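Uncharacterized protein (Legionella longbeachae NSW150, PDB 4JZA) probably removes the 3-phosphate from phosphatidylinositol 3-phosphate, acting as a phosphoinositide phosphatase in the interplay between Legionella and its host. Local coordinates at residues A[56-70]-A[108-120]. Residues are numbered along the deposited sequence; the frame is centred on the assembly and turned at random.
Sequences FYFLIDAYPFSAKNT and KLIELIALNWGCS
The last turns of two near-parallel helices, 41-62 and 95-116, are bridged at their C-terminal ends by an aromatic cluster of Tyr63, Phe65 and Trp117. The axes of segments 56-62 and 108-116 come within 12.2 Å at 11°, and the Trp117 indole reaches across to the other segment. Phe65 CB lies over one indole face, 3.9 Å from the centroid of the five-membered ring. Leu59 CG packs off-centre on the opposite face. The Phe65 ring also turns its edge toward that first face, with the planes at 60°. The Tyr63 ring is nearly parallel to the indole but slid aside, so the two barely overlap. At the indole edge, Trp117 NE1 makes a weak hydrogen bond of 3.4 Å to Tyr63 O.

With chi1 at -174°, the Asn116 side chain swings away from its own N toward the 63-70 loop, which brings OD1 over the centre of one Phe65 face. Asn69 ND2 donates to Asn116 O at 3.1 Å, tying the loop to the helix end, where Gly118 forms a Schellman motif. Deeper between the helices, Phe56 CE2 meets Leu112 CD2 and Leu59 CD2 meets Ile113 CD1.

Helix 74-87 packs on Phe56, Ile60 and Asn116. Helix 122-140 touches Tyr63 and Ile113, helix 315-325 Leu59, and helix 676-702 Leu112 and Leu115.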
ATOM      1  N   PHE A  56      13.108   1.215   0.425  1.00 45.15           N
ATOM      2  CA  PHE A  56      14.092   0.601  -0.481  1.00 48.13           C
ATOM      3  C   PHE A  56      14.959  -0.410   0.266  1.00 44.46           C
ATOM      4  O   PHE A  56      15.165  -1.516  -0.237  1.00 40.13           O
ATOM      5  CB  PHE A  56      15.000   1.605  -1.184  1.00 51.45           C
ATOM      6  CG  PHE A  56      15.976   0.975  -2.138  1.00 56.33           C
ATOM      7  CD1 PHE A  56      16.097  -0.348  -2.275  1.00 67.13           C
ATOM      8  CD2 PHE A  56      16.702   1.723  -2.928  1.00 64.85           C
ATOM      9  CE1 PHE A  56      16.986  -0.916  -3.156  1.00 66.57           C
ATOM     10  CE2 PHE A  56      17.570   1.159  -3.841  1.00 65.42           C
ATOM     11  CZ  PHE A  56      17.717  -0.155  -3.938  1.00 60.32           C
ATOM     12  N   TYR A  57      15.457  -0.030   1.442  1.00 43.16           N
ATOM     13  CA  TYR A  57      16.262  -0.922   2.237  1.00 43.68           C
ATOM     14  C   TYR A  57      15.498  -2.172   2.615  1.00 44.98           C
ATOM     15  O   TYR A  57      16.039  -3.269   2.510  1.00 49.68           O
ATOM     16  CB  TYR A  57      16.810  -0.246   3.487  1.00 42.99           C
ATOM     17  CG  TYR A  57      18.070   0.521   3.216  1.00 43.21           C
ATOM     18  CD1 TYR A  57      18.053   1.640   2.409  1.00 42.04           C
ATOM     19  CD2 TYR A  57      19.290   0.108   3.745  1.00 45.07           C
ATOM     20  CE1 TYR A  57      19.206   2.362   2.152  1.00 43.41           C
ATOM     21  CE2 TYR A  57      20.458   0.818   3.496  1.00 46.21           C
ATOM     22  CZ  TYR A  57      20.408   1.957   2.704  1.00 46.44           C
ATOM     23  OH  TYR A  57      21.561   2.695   2.447  1.00 48.93           O
ATOM     24  N   PHE A  58      14.241  -2.049   3.017  1.00 41.89           N
ATOM     25  CA  PHE A  58      13.490  -3.253   3.305  1.00 39.12           C
ATOM     26  C   PHE A  58      13.466  -4.169   2.095  1.00 39.84           C
ATOM     27  O   PHE A  58      13.567  -5.397   2.205  1.00 42.21           O
ATOM     28  CB  PHE A  58      12.068  -2.905   3.656  1.00 39.26           C
ATOM     29  CG  PHE A  58      11.272  -4.070   4.154  1.00 37.17           C
ATOM     30  CD1 PHE A  58      10.591  -4.865   3.274  1.00 35.12           C
ATOM     31  CD2 PHE A  58      11.197  -4.336   5.504  1.00 37.75           C
ATOM     32  CE1 PHE A  58       9.878  -5.924   3.711  1.00 34.13           C
ATOM     33  CE2 PHE A  58      10.475  -5.403   5.965  1.00 37.28           C
ATOM     34  CZ  PHE A  58       9.813  -6.194   5.063  1.00 37.37           C
ATOM     35  N   LEU A  59      13.286  -3.570   0.937  1.00 40.32           N
ATOM     36  CA  LEU A  59      13.105  -4.310  -0.312  1.00 41.67           C
ATOM     37  C   LEU A  59      14.349  -5.100  -0.625  1.00 44.21           C
ATOM     38  O   LEU A  59      14.289  -6.291  -0.961  1.00 42.37           O
ATOM     39  CB  LEU A  59      12.772  -3.321  -1.435  1.00 39.81           C
ATOM     40  CG  LEU A  59      12.620  -3.877  -2.834  1.00 41.23           C
ATOM     41  CD1 LEU A  59      11.518  -4.910  -2.959  1.00 40.96           C
ATOM     42  CD2 LEU A  59      12.412  -2.715  -3.792  1.00 40.24           C
ATOM     43  N   ILE A  60      15.491  -4.439  -0.503  1.00 48.36           N
ATOM     44  CA  ILE A  60      16.740  -5.047  -0.926  1.00 51.73           C
ATOM     45  C   ILE A  60      17.191  -6.132   0.044  1.00 52.27           C
ATOM     46  O   ILE A  60      17.773  -7.135  -0.378  1.00 53.48           O
ATOM     47  CB  ILE A  60      17.832  -3.999  -1.223  1.00 53.14           C
ATOM     48  CG1 ILE A  60      18.936  -4.618  -2.080  1.00 58.88           C
ATOM     49  CG2 ILE A  60      18.391  -3.399   0.046  1.00 52.11           C
ATOM     50  CD1 ILE A  60      19.753  -3.594  -2.854  1.00 63.85           C
ATOM     51  N   ASP A  61      16.903  -5.943   1.324  1.00 48.57           N
ATOM     52  CA  ASP A  61      17.198  -6.947   2.330  1.00 46.23           C
ATOM     53  C   ASP A  61      16.191  -8.129   2.252  1.00 47.36           C
ATOM     54  O   ASP A  61      16.514  -9.224   2.613  1.00 46.38           O
ATOM     55  CB  ASP A  61      17.201  -6.319   3.748  1.00 47.48           C
ATOM     56  CG  ASP A  61      18.362  -5.308   3.970  1.00 48.49           C
ATOM     57  OD1 ASP A  61      19.292  -5.259   3.140  1.00 48.24           O
ATOM     58  OD2 ASP A  61      18.335  -4.546   4.957  1.00 46.45           O
ATOM     59  N   ALA A  62      14.975  -7.931   1.767  1.00 49.89           N
ATOM     60  CA  ALA A  62      13.936  -8.980   1.858  1.00 44.29           C
ATOM     61  C   ALA A  62      13.732  -9.727   0.567  1.00 45.58           C
ATOM     62  O   ALA A  62      13.431 -10.904   0.588  1.00 45.86           O
ATOM     63  CB  ALA A  62      12.624  -8.358   2.266  1.00 43.19           C
ATOM     64  N   TYR A  63      13.865  -9.036  -0.564  1.00 48.37           N
ATOM     65  CA  TYR A  63      13.465  -9.610  -1.828  1.00 52.65           C
ATOM     66  C   TYR A  63      14.705  -9.901  -2.714  1.00 56.36           C
ATOM     67  O   TYR A  63      15.397  -8.980  -3.157  1.00 53.12           O
ATOM     68  CB  TYR A  63      12.387  -8.727  -2.491  1.00 48.84           C
ATOM     69  CG  TYR A  63      11.643  -9.353  -3.659  1.00 49.21           C
ATOM     70  CD1 TYR A  63      11.204 -10.676  -3.615  1.00 49.92           C
ATOM     71  CD2 TYR A  63      11.359  -8.616  -4.818  1.00 54.28           C
ATOM     72  CE1 TYR A  63      10.548 -11.263  -4.695  1.00 51.32           C
ATOM     73  CE2 TYR A  63      10.691  -9.199  -5.921  1.00 53.36           C
ATOM     74  CZ  TYR A  63      10.291 -10.526  -5.846  1.00 52.67           C
ATOM     75  OH  TYR A  63       9.627 -11.159  -6.876  1.00 46.05           O
ATOM     76  N   PRO A  64      14.992 -11.209  -2.957  1.00 64.89           N
ATOM     77  CA  PRO A  64      16.088 -11.563  -3.863  1.00 68.12           C
ATOM     78  C   PRO A  64      15.881 -11.109  -5.305  1.00 66.49           C
ATOM     79  O   PRO A  64      14.802 -11.315  -5.879  1.00 75.99           O
ATOM     80  CB  PRO A  64      16.090 -13.102  -3.831  1.00 68.37           C
ATOM     81  CG  PRO A  64      14.684 -13.467  -3.514  1.00 68.06           C
ATOM     82  CD  PRO A  64      14.301 -12.432  -2.484  1.00 64.36           C
ATOM     83  N   PHE A  65      16.925 -10.525  -5.884  1.00 67.35           N
ATOM     84  CA  PHE A  65      16.995 -10.267  -7.315  1.00 67.26           C
ATOM     85  C   PHE A  65      18.003 -11.237  -7.888  1.00 69.06           C
ATOM     86  O   PHE A  65      19.072 -11.410  -7.320  1.00 71.91           O
ATOM     87  CB  PHE A  65      17.414  -8.831  -7.597  1.00 67.85           C
ATOM     88  CG  PHE A  65      18.723  -8.432  -6.983  1.00 70.90           C
ATOM     89  CD1 PHE A  65      18.815  -8.121  -5.634  1.00 76.23           C
ATOM     90  CD2 PHE A  65      19.840  -8.302  -7.764  1.00 76.36           C
ATOM     91  CE1 PHE A  65      20.018  -7.724  -5.076  1.00 82.31           C
ATOM     92  CE2 PHE A  65      21.041  -7.889  -7.218  1.00 83.24           C
ATOM     93  CZ  PHE A  65      21.133  -7.605  -5.872  1.00 84.69           C
ATOM     94  N   SER A  66      17.659 -11.866  -9.008  1.00 69.76           N
ATOM     95  CA  SER A  66      18.615 -12.653  -9.792  1.00 64.21           C
ATOM     96  C   SER A  66      19.963 -11.902 -10.060  1.00 61.87           C
ATOM     97  O   SER A  66      19.978 -10.691 -10.354  1.00 51.27           O
ATOM     98  CB  SER A  66      17.947 -13.041 -11.113  1.00 63.88           C
ATOM     99  OG  SER A  66      18.849 -13.730 -11.940  1.00 67.18           O
ATOM    100  N   ALA A  67      21.086 -12.625  -9.947  1.00 65.10           N
ATOM    101  CA  ALA A  67      22.453 -12.042 -10.166  1.00 73.19           C
ATOM    102  C   ALA A  67      22.751 -11.820 -11.650  1.00 69.77           C
ATOM    103  O   ALA A  67      23.664 -11.088 -12.019  1.00 70.02           O
ATOM    104  CB  ALA A  67      23.527 -12.933  -9.554  1.00 72.52           C
ATOM    105  N   LYS A  68      21.945 -12.461 -12.479  1.00 67.72           N
ATOM    106  CA  LYS A  68      21.936 -12.266 -13.912  1.00 68.91           C
ATOM    107  C   LYS A  68      21.294 -10.965 -14.385  1.00 62.38           C
ATOM    108  O   LYS A  68      21.423 -10.615 -15.548  1.00 64.16           O
ATOM    109  CB  LYS A  68      21.139 -13.392 -14.562  1.00 83.76           C
ATOM    110  CG  LYS A  68      21.616 -14.808 -14.264  1.00 95.08           C
ATOM    111  CD  LYS A  68      22.322 -15.408 -15.463  1.00111.17           C
ATOM    112  CE  LYS A  68      22.236 -16.927 -15.450  1.00120.66           C
ATOM    113  NZ  LYS A  68      23.530 -17.500 -15.897  1.00126.54           N
ATOM    114  N   ASN A  69      20.562 -10.244 -13.545  1.00 62.62           N
ATOM    115  CA  ASN A  69      19.942  -8.992 -14.029  1.00 56.36           C
ATOM    116  C   ASN A  69      20.928  -7.888 -14.315  1.00 52.29           C
ATOM    117  O   ASN A  69      20.714  -7.118 -15.240  1.00 45.86           O
ATOM    118  CB  ASN A  69      18.955  -8.460 -13.019  1.00 61.43           C
ATOM    119  CG  ASN A  69      17.711  -9.297 -12.932  1.00 61.68           C
ATOM    120  OD1 ASN A  69      17.430 -10.097 -13.807  1.00 62.78           O
ATOM    121  ND2 ASN A  69      16.944  -9.088 -11.884  1.00 60.28           N
ATOM    122  N   THR A  70      22.025  -7.837 -13.552  1.00 51.89           N
ATOM    123  CA  THR A  70      22.870  -6.646 -13.475  1.00 49.34           C
ATOM    124  C   THR A  70      24.139  -7.009 -12.757  1.00 47.43           C
ATOM    125  O   THR A  70      24.086  -7.787 -11.818  1.00 48.11           O
ATOM    126  CB  THR A  70      22.135  -5.557 -12.662  1.00 52.23           C
ATOM    127  OG1 THR A  70      21.191  -4.914 -13.508  1.00 57.22           O
ATOM    128  CG2 THR A  70      23.001  -4.495 -12.177  1.00 52.09           C
ATOM    129  N   LYS A 108      13.519   8.251  -9.190  1.00 40.85           N
ATOM    130  CA  LYS A 108      14.830   7.666  -9.117  1.00 42.54           C
ATOM    131  C   LYS A 108      14.819   6.295  -8.502  1.00 41.30           C
ATOM    132  O   LYS A 108      15.480   5.440  -9.013  1.00 47.04           O
ATOM    133  CB  LYS A 108      15.794   8.544  -8.365  1.00 45.77           C
ATOM    134  CG  LYS A 108      16.321   9.679  -9.224  1.00 51.29           C
ATOM    135  CD  LYS A 108      17.391  10.406  -8.434  1.00 61.27           C
ATOM    136  CE  LYS A 108      17.858  11.682  -9.106  1.00 66.55           C
ATOM    137  NZ  LYS A 108      18.304  12.676  -8.082  1.00 68.80           N
ATOM    138  N   LEU A 109      14.078   6.076  -7.424  1.00 41.87           N
ATOM    139  CA  LEU A 109      14.053   4.761  -6.784  1.00 41.27           C
ATOM    140  C   LEU A 109      13.348   3.746  -7.626  1.00 40.33           C
ATOM    141  O   LEU A 109      13.795   2.601  -7.716  1.00 37.27           O
ATOM    142  CB  LEU A 109      13.358   4.779  -5.433  1.00 40.76           C
ATOM    143  CG  LEU A 109      13.915   5.703  -4.349  1.00 45.08           C
ATOM    144  CD1 LEU A 109      13.255   5.336  -3.045  1.00 48.51           C
ATOM    145  CD2 LEU A 109      15.398   5.649  -4.143  1.00 47.52           C
ATOM    146  N   ILE A 110      12.227   4.151  -8.205  1.00 41.50           N
ATOM    147  CA  ILE A 110      11.395   3.241  -8.994  1.00 42.76           C
ATOM    148  C   ILE A 110      12.214   2.707 -10.167  1.00 43.52           C
ATOM    149  O   ILE A 110      12.127   1.540 -10.544  1.00 40.05           O
ATOM    150  CB  ILE A 110      10.141   4.016  -9.458  1.00 45.40           C
ATOM    151  CG1 ILE A 110       9.224   4.192  -8.285  1.00 45.60           C
ATOM    152  CG2 ILE A 110       9.346   3.324 -10.557  1.00 47.59           C
ATOM    153  CD1 ILE A 110       8.425   5.455  -8.452  1.00 48.45           C
ATOM    154  N   GLU A 111      13.023   3.589 -10.738  1.00 44.85           N
ATOM    155  CA  GLU A 111      13.727   3.278 -11.953  1.00 49.53           C
ATOM    156  C   GLU A 111      14.891   2.315 -11.591  1.00 48.65           C
ATOM    157  O   GLU A 111      15.122   1.307 -12.261  1.00 45.61           O
ATOM    158  CB  GLU A 111      14.089   4.604 -12.669  1.00 55.64           C
ATOM    159  CG  GLU A 111      15.521   4.823 -13.076  1.00 67.42           C
ATOM    160  CD  GLU A 111      15.803   6.185 -13.754  1.00 75.79           C
ATOM    161  OE1 GLU A 111      15.924   7.238 -13.026  1.00 61.77           O
ATOM    162  OE2 GLU A 111      15.990   6.153 -15.026  1.00 75.59           O
ATOM    163  N   LEU A 112      15.589   2.624 -10.503  1.00 44.90           N
ATOM    164  CA  LEU A 112      16.610   1.750  -9.962  1.00 42.15           C
ATOM    165  C   LEU A 112      16.062   0.364  -9.637  1.00 41.03           C
ATOM    166  O   LEU A 112      16.706  -0.639  -9.892  1.00 39.36           O
ATOM    167  CB  LEU A 112      17.200   2.381  -8.718  1.00 42.53           C
ATOM    168  CG  LEU A 112      18.236   1.535  -8.053  1.00 44.92           C
ATOM    169  CD1 LEU A 112      19.307   1.284  -9.093  1.00 51.37           C
ATOM    170  CD2 LEU A 112      18.846   2.242  -6.897  1.00 43.84           C
ATOM    171  N   ILE A 113      14.856   0.311  -9.089  1.00 42.32           N
ATOM    172  CA  ILE A 113      14.167  -0.953  -8.852  1.00 42.02           C
ATOM    173  C   ILE A 113      13.818  -1.673 -10.149  1.00 43.40           C
ATOM    174  O   ILE A 113      14.077  -2.850 -10.289  1.00 42.92           O
ATOM    175  CB  ILE A 113      12.920  -0.740  -7.998  1.00 44.20           C
ATOM    176  CG1 ILE A 113      13.343  -0.325  -6.589  1.00 44.71           C
ATOM    177  CG2 ILE A 113      12.059  -1.996  -7.934  1.00 44.40           C
ATOM    178  CD1 ILE A 113      12.222   0.308  -5.799  1.00 44.65           C
ATOM    179  N   ALA A 114      13.283  -0.978 -11.137  1.00 45.29           N
ATOM    180  CA  ALA A 114      12.952  -1.668 -12.379  1.00 43.00           C
ATOM    181  C   ALA A 114      14.194  -2.276 -13.035  1.00 42.25           C
ATOM    182  O   ALA A 114      14.124  -3.372 -13.605  1.00 41.52           O
ATOM    183  CB  ALA A 114      12.279  -0.730 -13.336  1.00 45.46           C
ATOM    184  N   LEU A 115      15.300  -1.529 -13.006  1.00 43.50           N
ATOM    185  CA  LEU A 115      16.621  -1.974 -13.468  1.00 40.69           C
ATOM    186  C   LEU A 115      17.155  -3.162 -12.681  1.00 45.23           C
ATOM    187  O   LEU A 115      17.356  -4.226 -13.246  1.00 43.72           O
ATOM    188  CB  LEU A 115      17.647  -0.870 -13.322  1.00 42.36           C
ATOM    189  CG  LEU A 115      19.087  -1.289 -13.690  1.00 44.88           C
ATOM    190  CD1 LEU A 115      19.136  -1.782 -15.130  1.00 42.80           C
ATOM    191  CD2 LEU A 115      20.054  -0.139 -13.505  1.00 45.40           C
ATOM    192  N   ASN A 116      17.423  -2.995 -11.390  1.00 50.05           N
ATOM    193  CA  ASN A 116      17.996  -4.103 -10.638  1.00 54.52           C
ATOM    194  C   ASN A 116      17.086  -5.364 -10.494  1.00 50.02           C
ATOM    195  O   ASN A 116      17.584  -6.488 -10.412  1.00 52.18           O
ATOM    196  CB  ASN A 116      18.475  -3.649  -9.268  1.00 62.64           C
ATOM    197  CG  ASN A 116      19.221  -4.753  -8.502  1.00 71.11           C
ATOM    198  OD1 ASN A 116      18.745  -5.269  -7.475  1.00 69.88           O
ATOM    199  ND2 ASN A 116      20.404  -5.120  -9.007  1.00 82.40           N
ATOM    200  N   TRP A 117      15.780  -5.210 -10.496  1.00 45.07           N
ATOM    201  CA  TRP A 117      14.897  -6.378 -10.355  1.00 44.99           C
ATOM    202  C   TRP A 117      14.375  -6.845 -11.716  1.00 48.41           C
ATOM    203  O   TRP A 117      13.663  -7.838 -11.801  1.00 46.73           O
ATOM    204  CB  TRP A 117      13.723  -6.086  -9.387  1.00 44.69           C
ATOM    205  CG  TRP A 117      14.064  -6.378  -7.936  1.00 42.50           C
ATOM    206  CD1 TRP A 117      13.828  -7.544  -7.255  1.00 42.89           C
ATOM    207  CD2 TRP A 117      14.735  -5.506  -7.022  1.00 39.26           C
ATOM    208  NE1 TRP A 117      14.322  -7.442  -5.971  1.00 45.42           N
ATOM    209  CE2 TRP A 117      14.898  -6.206  -5.814  1.00 41.00           C
ATOM    210  CE3 TRP A 117      15.236  -4.221  -7.124  1.00 38.05           C
ATOM    211  CZ2 TRP A 117      15.492  -5.643  -4.700  1.00 39.98           C
ATOM    212  CZ3 TRP A 117      15.855  -3.673  -6.037  1.00 40.50           C
ATOM    213  CH2 TRP A 117      15.968  -4.380  -4.821  1.00 39.91           C
ATOM    214  N   GLY A 118      14.733  -6.126 -12.776  1.00 49.72           N
ATOM    215  CA  GLY A 118      14.401  -6.549 -14.129  1.00 51.17           C
ATOM    216  C   GLY A 118      12.914  -6.620 -14.371  1.00 49.89           C
ATOM    217  O   GLY A 118      12.423  -7.612 -14.878  1.00 52.18           O
ATOM    218  N   CYS A 119      12.225  -5.541 -14.027  1.00 46.79           N
ATOM    219  CA  CYS A 119      10.794  -5.469 -14.132  1.00 49.00           C
ATOM    220  C   CYS A 119      10.412  -5.185 -15.569  1.00 54.67           C
ATOM    221  O   CYS A 119      10.852  -4.180 -16.122  1.00 56.28           O
ATOM    222  CB  CYS A 119      10.269  -4.332 -13.246  1.00 46.95           C
ATOM    223  SG  CYS A 119      10.513  -4.513 -11.433  1.00 50.32           S
ATOM    224  N   SER A 120       9.569  -6.025 -16.170  1.00 59.99           N
ATOM    225  CA  SER A 120       9.096  -5.764 -17.545  1.00 65.85           C
ATOM    226  C   SER A 120       8.278  -4.517 -17.596  1.00 62.90           C
ATOM    227  O   SER A 120       8.357  -3.804 -18.564  1.00 62.64           O
ATOM    228  CB  SER A 120       8.256  -6.903 -18.114  1.00 69.51           C
ATOM    229  OG  SER A 120       7.627  -7.574 -17.052  1.00 82.56           O
TER